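Local coordinates for protein geranylgeranyl pyrophosphate synthetase (Pyrococcus horikoshii, PDB 1WY0) that probably makes the C20 precursor geranylgeranyl pyrophosphate by head-to-tail condensation of isopentenyl pyrophosphate with shorter allylic pyrophosphates, at residues Lys16-Asp19 and Glu20-Glu24; Glu331-Ala334 and Lys335-Glu339. One frame throughout, in Å; residues are numbered along the deposited sequence.

Contact 1: Lys16-Asp19 and Glu20-Glu24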
ATOM      1  N   LYS A  16      -3.690 -25.562  -0.285  1.00 54.15           N
ATOM      2  CA  LYS A  16      -3.207 -25.912   1.046  1.00 54.73           C
ATOM      3  C   LYS A  16      -1.816 -25.364   1.338  1.00 53.15           C
ATOM      4  O   LYS A  16      -1.595 -24.738   2.371  1.00 52.89           O
ATOM      5  CB  LYS A  16      -3.175 -27.434   1.227  1.00 56.82           C
ATOM      6  CG  LYS A  16      -4.519 -28.071   1.548  1.00 59.11           C
ATOM      7  CD  LYS A  16      -4.354 -29.570   1.791  1.00 60.68           C
ATOM      8  CE  LYS A  16      -5.565 -30.177   2.492  1.00 61.73           C
ATOM      9  NZ  LYS A  16      -5.685 -31.648   2.223  1.00 61.25           N
ATOM     10  N   LEU A  17      -0.880 -25.621   0.430  1.00 51.75           N
ATOM     11  CA  LEU A  17       0.498 -25.170   0.587  1.00 51.07           C
ATOM     12  C   LEU A  17       0.533 -23.655   0.651  1.00 49.99           C
ATOM     13  O   LEU A  17       1.205 -23.063   1.492  1.00 47.59           O
ATOM     14  CB  LEU A  17       1.346 -25.626  -0.604  1.00 53.12           C
ATOM     15  CG  LEU A  17       1.160 -27.046  -1.148  1.00 55.54           C
ATOM     16  CD1 LEU A  17       1.656 -27.101  -2.590  1.00 54.63           C
ATOM     17  CD2 LEU A  17       1.910 -28.044  -0.271  1.00 55.06           C
ATOM     18  N   ILE A  18      -0.197 -23.036  -0.264  1.00 48.79           N
ATOM     19  CA  ILE A  18      -0.259 -21.593  -0.342  1.00 47.49           C
ATOM     20  C   ILE A  18      -0.845 -21.011   0.929  1.00 46.50           C
ATOM     21  O   ILE A  18      -0.321 -20.043   1.467  1.00 45.61           O
ATOM     22  CB  ILE A  18      -1.089 -21.169  -1.560  1.00 47.63           C
ATOM     23  CG1 ILE A  18      -0.430 -21.731  -2.821  1.00 48.40           C
ATOM     24  CG2 ILE A  18      -1.218 -19.649  -1.615  1.00 47.60           C
ATOM     25  CD1 ILE A  18       0.946 -21.185  -3.105  1.00 49.62           C
ATOM     26  N   ASP A  19      -1.915 -21.617   1.427  1.00 47.11           N
ATOM     27  CA  ASP A  19      -2.548 -21.106   2.632  1.00 48.22           C
ATOM     28  C   ASP A  19      -1.696 -21.166   3.888  1.00 47.89           C
ATOM     29  O   ASP A  19      -1.775 -20.272   4.722  1.00 47.99           O
ATOM     30  CB  ASP A  19      -3.895 -21.797   2.871  1.00 49.22           C
ATOM     31  CG  ASP A  19      -5.000 -21.191   2.030  1.00 50.81           C
ATOM     32  OD1 ASP A  19      -4.933 -19.970   1.782  1.00 51.38           O
ATOM     33  OD2 ASP A  19      -5.934 -21.915   1.628  1.00 52.14           O
ATOM     34  N   GLU A  20      -0.884 -22.205   4.036  1.00 47.34           N
ATOM     35  CA  GLU A  20      -0.033 -22.293   5.215  1.00 47.30           C
ATOM     36  C   GLU A  20       0.916 -21.092   5.206  1.00 45.47           C
ATOM     37  O   GLU A  20       1.085 -20.414   6.216  1.00 45.66           O
ATOM     38  CB  GLU A  20       0.774 -23.596   5.201  1.00 50.65           C
ATOM     39  CG  GLU A  20      -0.052 -24.862   5.453  1.00 54.28           C
ATOM     40  CD  GLU A  20       0.798 -26.124   5.451  1.00 57.48           C
ATOM     41  OE1 GLU A  20       0.756 -26.870   6.458  1.00 57.03           O
ATOM     42  OE2 GLU A  20       1.518 -26.365   4.452  1.00 57.94           O
ATOM     43  N   LYS A  21       1.520 -20.820   4.054  1.00 44.53           N
ATOM     44  CA  LYS A  21       2.449 -19.701   3.932  1.00 44.17           C
ATOM     45  C   LYS A  21       1.782 -18.353   4.174  1.00 42.91           C
ATOM     46  O   LYS A  21       2.353 -17.478   4.828  1.00 42.29           O
ATOM     47  CB  LYS A  21       3.119 -19.711   2.554  1.00 43.81           C
ATOM     48  CG  LYS A  21       4.056 -20.888   2.346  1.00 46.81           C
ATOM     49  CD  LYS A  21       5.030 -21.026   3.504  1.00 48.83           C
ATOM     50  CE  LYS A  21       5.843 -22.317   3.411  1.00 51.11           C
ATOM     51  NZ  LYS A  21       6.728 -22.483   4.602  1.00 52.19           N
ATOM     52  N   ILE A  22       0.572 -18.191   3.651  1.00 41.50           N
ATOM     53  CA  ILE A  22      -0.157 -16.950   3.832  1.00 40.87           C
ATOM     54  C   ILE A  22      -0.372 -16.651   5.305  1.00 41.23           C
ATOM     55  O   ILE A  22      -0.047 -15.565   5.783  1.00 41.09           O
ATOM     56  CB  ILE A  22      -1.542 -16.996   3.139  1.00 40.92           C
ATOM     57  CG1 ILE A  22      -1.373 -16.793   1.632  1.00 39.21           C
ATOM     58  CG2 ILE A  22      -2.464 -15.933   3.734  1.00 37.80           C
ATOM     59  CD1 ILE A  22      -2.658 -16.872   0.857  1.00 38.44           C
ATOM     60  N   PHE A  23      -0.907 -17.621   6.031  1.00 42.08           N
ATOM     61  CA  PHE A  23      -1.188 -17.410   7.438  1.00 43.05           C
ATOM     62  C   PHE A  23      -0.001 -17.440   8.385  1.00 43.16           C
ATOM     63  O   PHE A  23      -0.158 -17.216   9.581  1.00 44.04           O
ATOM     64  CB  PHE A  23      -2.285 -18.373   7.882  1.00 43.72           C
ATOM     65  CG  PHE A  23      -3.624 -18.043   7.284  1.00 44.79           C
ATOM     66  CD1 PHE A  23      -4.236 -16.824   7.562  1.00 43.55           C
ATOM     67  CD2 PHE A  23      -4.244 -18.913   6.396  1.00 44.09           C
ATOM     68  CE1 PHE A  23      -5.435 -16.473   6.964  1.00 44.23           C
ATOM     69  CE2 PHE A  23      -5.447 -18.572   5.789  1.00 44.97           C
ATOM     70  CZ  PHE A  23      -6.043 -17.348   6.074  1.00 45.25           C
ATOM     71  N   GLU A  24       1.190 -17.712   7.868  1.00 43.50           N
ATOM     72  CA  GLU A  24       2.351 -17.680   8.737  1.00 44.28           C
ATOM     73  C   GLU A  24       2.908 -16.268   8.597  1.00 43.68           C
ATOM     74  O   GLU A  24       3.638 -15.782   9.462  1.00 45.07           O
ATOM     75  CB  GLU A  24       3.390 -18.736   8.345  1.00 47.00           C
ATOM     76  CG  GLU A  24       4.340 -18.369   7.229  1.00 50.76           C
ATOM     77  CD  GLU A  24       5.433 -19.414   7.072  1.00 53.04           C
ATOM     78  OE1 GLU A  24       5.107 -20.619   7.155  1.00 54.57           O
ATOM     79  OE2 GLU A  24       6.609 -19.033   6.864  1.00 53.72           O
TER

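Contact 2: Glu331-Ala334 and Lys335-Glu339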
ATOM      1  N   GLU A 331      -5.180 -24.902 -19.639  1.00 50.41           N
ATOM      2  CA  GLU A 331      -6.100 -24.840 -20.764  1.00 49.32           C
ATOM      3  C   GLU A 331      -7.514 -25.061 -20.259  1.00 47.56           C
ATOM      4  O   GLU A 331      -8.455 -24.407 -20.709  1.00 46.10           O
ATOM      5  CB  GLU A 331      -5.760 -25.894 -21.815  1.00 51.47           C
ATOM      6  CG  GLU A 331      -4.700 -25.452 -22.810  1.00 54.86           C
ATOM      7  CD  GLU A 331      -4.486 -26.465 -23.922  1.00 55.02           C
ATOM      8  OE1 GLU A 331      -4.844 -27.648 -23.728  1.00 55.57           O
ATOM      9  OE2 GLU A 331      -3.957 -26.073 -24.985  1.00 56.52           O
ATOM     10  N   LEU A 332      -7.662 -25.988 -19.324  1.00 46.20           N
ATOM     11  CA  LEU A 332      -8.973 -26.265 -18.765  1.00 47.11           C
ATOM     12  C   LEU A 332      -9.503 -25.046 -18.006  1.00 46.20           C
ATOM     13  O   LEU A 332     -10.648 -24.640 -18.198  1.00 45.29           O
ATOM     14  CB  LEU A 332      -8.917 -27.484 -17.839  1.00 46.27           C
ATOM     15  CG  LEU A 332      -8.851 -28.853 -18.528  1.00 47.09           C
ATOM     16  CD1 LEU A 332      -8.938 -29.974 -17.493  1.00 45.92           C
ATOM     17  CD2 LEU A 332     -10.004 -28.970 -19.514  1.00 46.72           C
ATOM     18  N   LEU A 333      -8.663 -24.467 -17.153  1.00 45.85           N
ATOM     19  CA  LEU A 333      -9.047 -23.296 -16.370  1.00 45.98           C
ATOM     20  C   LEU A 333      -9.550 -22.193 -17.290  1.00 46.79           C
ATOM     21  O   LEU A 333     -10.652 -21.666 -17.106  1.00 45.79           O
ATOM     22  CB  LEU A 333      -7.850 -22.793 -15.563  1.00 46.99           C
ATOM     23  CG  LEU A 333      -8.042 -21.584 -14.649  1.00 46.87           C
ATOM     24  CD1 LEU A 333      -9.049 -21.893 -13.541  1.00 46.80           C
ATOM     25  CD2 LEU A 333      -6.695 -21.222 -14.052  1.00 47.90           C
ATOM     26  N   ALA A 334      -8.749 -21.856 -18.295  1.00 46.93           N
ATOM     27  CA  ALA A 334      -9.132 -20.816 -19.234  1.00 48.63           C
ATOM     28  C   ALA A 334     -10.466 -21.144 -19.883  1.00 50.54           C
ATOM     29  O   ALA A 334     -11.300 -20.259 -20.093  1.00 50.08           O
ATOM     30  CB  ALA A 334      -8.065 -20.657 -20.303  1.00 48.58           C
ATOM     31  N   LYS A 335     -10.667 -22.417 -20.205  1.00 51.49           N
ATOM     32  CA  LYS A 335     -11.901 -22.839 -20.849  1.00 53.97           C
ATOM     33  C   LYS A 335     -13.063 -22.807 -19.856  1.00 54.33           C
ATOM     34  O   LYS A 335     -14.185 -22.466 -20.218  1.00 54.69           O
ATOM     35  CB  LYS A 335     -11.730 -24.241 -21.446  1.00 55.50           C
ATOM     36  CG  LYS A 335     -12.527 -24.469 -22.718  1.00 59.06           C
ATOM     37  CD  LYS A 335     -12.443 -25.922 -23.183  1.00 62.02           C
ATOM     38  CE  LYS A 335     -13.321 -26.159 -24.417  1.00 63.37           C
ATOM     39  NZ  LYS A 335     -13.316 -27.585 -24.867  1.00 62.43           N
ATOM     40  N   PHE A 336     -12.786 -23.153 -18.603  1.00 54.98           N
ATOM     41  CA  PHE A 336     -13.826 -23.121 -17.581  1.00 55.68           C
ATOM     42  C   PHE A 336     -14.275 -21.685 -17.322  1.00 56.16           C
ATOM     43  O   PHE A 336     -15.451 -21.366 -17.206  1.00 56.58           O
ATOM     44  CB  PHE A 336     -13.243 -23.703 -16.295  1.00 56.57           C
ATOM     45  CG  PHE A 336     -14.198 -23.496 -15.154  1.00 58.41           C
ATOM     46  CD1 PHE A 336     -15.324 -24.306 -15.046  1.00 58.87           C
ATOM     47  CD2 PHE A 336     -13.931 -22.538 -14.186  1.00 58.56           C
ATOM     48  CE1 PHE A 336     -16.178 -24.159 -13.960  1.00 58.98           C
ATOM     49  CE2 PHE A 336     -14.793 -22.401 -13.100  1.00 58.97           C
ATOM     50  CZ  PHE A 336     -15.918 -23.208 -12.983  1.00 58.40           C
ATOM     51  N   ILE A 337     -13.272 -20.816 -17.194  1.00 57.06           N
ATOM     52  CA  ILE A 337     -13.558 -19.441 -16.857  1.00 58.79           C
ATOM     53  C   ILE A 337     -14.569 -18.791 -17.813  1.00 60.26           C
ATOM     54  O   ILE A 337     -15.126 -17.737 -17.547  1.00 61.07           O
ATOM     55  CB  ILE A 337     -12.234 -18.689 -16.874  1.00 57.54           C
ATOM     56  CG1 ILE A 337     -11.607 -18.714 -15.478  1.00 58.55           C
ATOM     57  CG2 ILE A 337     -12.476 -17.222 -17.270  1.00 57.17           C
ATOM     58  CD1 ILE A 337     -10.230 -18.048 -15.455  1.00 58.19           C
ATOM     59  N   VAL A 338     -14.773 -19.441 -18.985  1.00 61.55           N
ATOM     60  CA  VAL A 338     -15.679 -18.849 -19.981  1.00 63.67           C
ATOM     61  C   VAL A 338     -16.912 -19.716 -20.309  1.00 64.75           C
ATOM     62  O   VAL A 338     -17.746 -19.364 -21.138  1.00 64.43           O
ATOM     63  CB  VAL A 338     -14.897 -18.558 -21.263  1.00 64.19           C
ATOM     64  CG1 VAL A 338     -14.501 -19.865 -21.951  1.00 63.90           C
ATOM     65  CG2 VAL A 338     -15.751 -17.723 -22.204  1.00 64.67           C
ATOM     66  N   GLU A 339     -17.010 -20.895 -19.665  1.00 65.56           N
ATOM     67  CA  GLU A 339     -18.135 -21.782 -19.963  1.00 66.95           C
ATOM     68  C   GLU A 339     -19.136 -21.868 -18.802  1.00 67.53           C
ATOM     69  O   GLU A 339     -20.271 -22.295 -18.966  1.00 67.59           O
ATOM     70  CB  GLU A 339     -17.583 -23.176 -20.287  1.00 68.37           C
ATOM     71  CG  GLU A 339     -17.247 -23.344 -21.772  1.00 71.01           C
ATOM     72  CD  GLU A 339     -16.815 -24.769 -22.021  1.00 71.55           C
ATOM     73  OE1 GLU A 339     -16.237 -25.369 -21.126  1.00 72.96           O
ATOM     74  OE2 GLU A 339     -17.074 -25.276 -23.112  1.00 72.16           O
TER

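Contact 1: Lys16-Asp19 and Glu20-Glu24
The ring of Phe23 slants past the carbonyl oxygen of Asp19, one turn earlier in helix 3-25, with CD2 of Phe23 3.3 Å from Asp19 O. One face of the ring carries CG2 of its neighbour Ile22, 4.2 Å above the plane and over the centre; Pro42 and Leu43 also pack against the ring. This is the ordinary i to i+4 hydrogen bonding of an alpha-helix in the all-helical prenyl synthase fold. The backbone of Phe23 uses the same oxygen as its ring approaches: Phe23 N donates to Asp19 O at 3.1 Å in a nearly straight bond (N-H...O 174°). One residue earlier, Ile22 N holds Ile18 O at 3.0 Å, whereas the bond from Lys21 N to Leu17 O is weak. On the buried side Ile18 meets Pro51 and Leu55 of helix 49-57, and Ile22 meets Val73 of helix 69-90. The carboxylate of Asp19 pairs with Arg48. That of Glu24 forms a salt bridge with Arg127, and Glu24 OE1 lies 3.6 Å from Lys21 NZ in a second one. Ile22 CG1 lies anti to its own carbonyl carbon (chi1 -78°), which carries the branch back along the helix until CD1 rests 4.0 Å from Ile18 CG2.

Contact 2: Glu331-Ala334 and Lys335-Glu339
Leu333 O receives the amide of Ile337, N to O 2.8 Å with an N-H...O angle of 165°, and the side chain of Ile337 lies against the same oxygen: CB is 3.4 Å and CG1 3.5 Å from Leu333 O. Leu333 belongs to the last turns of helix 325-336. Two further i to i+4 bonds run beside this one, from Lys335 N to Glu331 O at 3.0 Å and from Phe336 N to Leu332 O, the latter modelled so short that its exact length is doubtful. Further on, Glu339 N reaches back three residues instead of four, to Phe336 O at 2.9 Å. Between the side chains the touch is light and apolar: CD1 of Ile337 comes 4.2 Å from CG of Leu333. CG1 of Val338 lies against a backbone oxygen, 3.7 Å from Ala334 O. Phe336 has CG anti to its backbone N (chi1 171°), which swings the ring away from this turn, where Phe8 and Tyr4 of helix 3-25 stack on it edge-to-face. Leu333 also packs on helix 49-57, and Ala334 and Ile337 on helix 197-224. The tie to the N-terminal helix is therefore of mixed chemistry: Tyr4 gives its ring to Phe336 and its hydroxyl to a hydrogen bond with Glu339 OE1, joining the two ends of the chain.

Overall arrangement
Contacts 1 and 2 are each a single local stretch of chain, with centres 25 Å apart and nearest atoms about 13 Å apart, so neither touches the other. They are related through shared elements: contact 1 belongs to helix 3-25, whose earlier part packs on contact 2, and both send apolar side chains onto helix 49-57. Contact 1 lies farther out, its centre about 20 Å from the centre of the chain, that of contact 2 about 14 Å. It has just two buried residues among its eight touching ones; salt bridges to Arg48 and Arg127 accompany its apolar side. Contact 2 has four buried residues of eight, and its packing against neighbouring helices is joined by a hydrogen bond with Tyr4.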